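Local coordinates for protein FucU (Bifidobacterium longum subsp. infantis, PDB 3MVK) that probably interconverts the anomers of L-fucose, and perhaps the ring forms of D-ribose, as a mutarotase of the RbsD/FucU family, at residues 18-23 against 121-126. Numbering follows the deposited sequence.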
loop_
_atom_site.group_PDB
_atom_site.type_symbol
_atom_site.label_atom_id
_atom_site.label_comp_id
_atom_site.label_asym_id
_atom_site.label_seq_id
_atom_site.Cartn_x
_atom_site.Cartn_y
_atom_site.Cartn_z
ATOM N N CYS G 18 5.361 -2.775 -24.593
ATOM C CA CYS G 18 5.537 -4.217 -24.762
ATOM C C CYS G 18 4.346 -5.011 -24.244
ATOM O O CYS G 18 3.935 -6.011 -24.857
ATOM C CB CYS G 18 6.828 -4.672 -24.098
ATOM S SG CYS G 18 8.260 -4.106 -25.010
ATOM N N GLU G 19 3.783 -4.589 -23.127
ATOM C CA GLU G 19 2.702 -5.376 -22.574
ATOM C C GLU G 19 1.320 -5.075 -23.155
ATOM O O GLU G 19 0.381 -5.846 -22.933
ATOM C CB GLU G 19 2.712 -5.303 -21.055
ATOM C CG GLU G 19 2.202 -3.994 -20.531
ATOM C CD GLU G 19 2.662 -3.669 -19.096
ATOM O OE1 GLU G 19 3.341 -4.451 -18.402
ATOM O OE2 GLU G 19 2.321 -2.577 -18.650
HETATM N N MSE G 20 1.190 -3.978 -23.901
HETATM C CA MSE G 20 -0.032 -3.786 -24.685
HETATM C C MSE G 20 -0.153 -4.858 -25.752
HETATM O O MSE G 20 0.858 -5.327 -26.305
HETATM C CB MSE G 20 -0.017 -2.387 -25.327
HETATM C CG MSE G 20 -0.222 -1.327 -24.289
HETATM SE SE MSE G 20 -0.020 0.506 -24.990
HETATM C CE MSE G 20 -1.622 0.630 -26.172
ATOM N N GLY G 21 -1.396 -5.241 -26.026
ATOM C CA GLY G 21 -1.695 -6.254 -27.033
ATOM C C GLY G 21 -2.677 -5.715 -28.065
ATOM O O GLY G 21 -3.035 -4.524 -28.065
ATOM N N HIS G 22 -3.127 -6.610 -28.935
ATOM C CA HIS G 22 -3.996 -6.243 -30.044
ATOM C C HIS G 22 -5.302 -5.558 -29.594
ATOM O O HIS G 22 -6.105 -6.121 -28.846
ATOM C CB HIS G 22 -4.268 -7.515 -30.855
ATOM C CG HIS G 22 -4.940 -7.260 -32.159
ATOM N ND1 HIS G 22 -5.627 -8.250 -32.837
ATOM C CD2 HIS G 22 -5.034 -6.139 -32.918
ATOM C CE1 HIS G 22 -6.106 -7.743 -33.964
ATOM N NE2 HIS G 22 -5.762 -6.470 -34.037
ATOM N N GLY G 23 -5.507 -4.320 -30.058
ATOM C CA GLY G 23 -6.676 -3.557 -29.669
ATOM C C GLY G 23 -6.495 -2.569 -28.533
ATOM O O GLY G 23 -7.320 -1.656 -28.357
ATOM N N ASN G 121 -10.657 5.169 -21.511
ATOM C CA ASN G 121 -10.527 3.724 -21.681
ATOM C C ASN G 121 -9.119 3.286 -22.094
ATOM O O ASN G 121 -8.839 2.078 -22.257
ATOM C CB ASN G 121 -11.574 3.212 -22.671
ATOM C CG ASN G 121 -13.000 3.334 -22.138
ATOM O OD1 ASN G 121 -13.240 3.296 -20.926
ATOM N ND2 ASN G 121 -13.957 3.465 -23.054
ATOM N N ALA G 122 -8.215 4.249 -22.246
ATOM C CA ALA G 122 -6.874 3.942 -22.718
ATOM C C ALA G 122 -6.073 3.191 -21.654
ATOM O O ALA G 122 -6.283 3.382 -20.458
ATOM C CB ALA G 122 -6.137 5.212 -23.113
ATOM N N TYR G 123 -5.163 2.343 -22.108
ATOM C CA TYR G 123 -4.257 1.633 -21.197
ATOM C C TYR G 123 -3.226 2.603 -20.612
ATOM O O TYR G 123 -2.833 2.479 -19.454
ATOM C CB TYR G 123 -3.568 0.492 -21.938
ATOM C CG TYR G 123 -2.708 -0.364 -21.037
ATOM C CD1 TYR G 123 -3.288 -1.194 -20.076
ATOM C CD2 TYR G 123 -1.318 -0.322 -21.133
ATOM C CE1 TYR G 123 -2.487 -1.983 -19.241
ATOM C CE2 TYR G 123 -0.496 -1.114 -20.307
ATOM C CZ TYR G 123 -1.102 -1.931 -19.364
ATOM O OH TYR G 123 -0.343 -2.709 -18.521
ATOM N N CYS G 124 -2.793 3.568 -21.429
ATOM C CA CYS G 124 -1.758 4.489 -21.024
ATOM C C CYS G 124 -2.033 5.863 -21.643
ATOM O O CYS G 124 -2.435 5.946 -22.796
ATOM C CB CYS G 124 -0.422 3.962 -21.525
ATOM S SG CYS G 124 1.001 5.080 -21.358
ATOM N N VAL G 125 -1.822 6.915 -20.860
ATOM C CA VAL G 125 -1.893 8.308 -21.366
ATOM C C VAL G 125 -0.489 8.882 -21.207
ATOM O O VAL G 125 0.096 8.847 -20.123
ATOM C CB VAL G 125 -2.909 9.154 -20.554
ATOM C CG1 VAL G 125 -2.932 10.608 -21.048
ATOM C CG2 VAL G 125 -4.301 8.541 -20.637
ATOM N N ILE G 126 0.068 9.359 -22.307
ATOM C CA ILE G 126 1.384 9.988 -22.311
ATOM C C ILE G 126 1.183 11.494 -22.285
ATOM O O ILE G 126 0.641 12.053 -23.236
ATOM C CB ILE G 126 2.141 9.608 -23.580
ATOM C CG1 ILE G 126 2.360 8.094 -23.633
ATOM C CG2 ILE G 126 3.487 10.356 -23.674
ATOM C CD1 ILE G 126 2.783 7.615 -25.028
#
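Tyr123, the residue just ahead of strand 124-128, reaches to the C-terminal end of helix 11-19, where its hydroxyl donates a hydrogen bond to Glu19, OH to OE2 2.7 Å. OE2 sits at the ring edge in the ring plane, yet the hydroxyl meets it from above the carboxylate, 61° out of that plane; the two flat groups stand 85° apart, nearly perpendicular. A chi1 of -175° swings the tyrosine ring away from its own backbone N and toward the helix end. On the CD2 side of the ring, Met20, a selenomethionine, brings CG to 3.5 Å from Tyr123 CD2. Its SE lies 4.2 Å from the same Tyr123 CD2, oblique to the ring, a Met-aromatic contact. That CG touch and the OH-OE2 bond are the tight part, made by two buried residues; Tyr123, partly exposed, is the side nearer solvent. A phenylalanine in place of Tyr123 could keep the Met20 packing but would probably leave OE2 of the buried Glu19 without this donor. Glu19 OE1 forms a salt bridge with Lys15. Glu36 of a second subunit packs on both Glu19 and Tyr123, bringing the pair to a subunit interface. Within the chain, Met20 leans on Leu26 of strand 25-29 and Tyr123 on Val16 of helix 11-19 and Ile43 of strand 43-47, so the contact ties the helix end to the entry of strand 124-128, which runs parallel between those two strands.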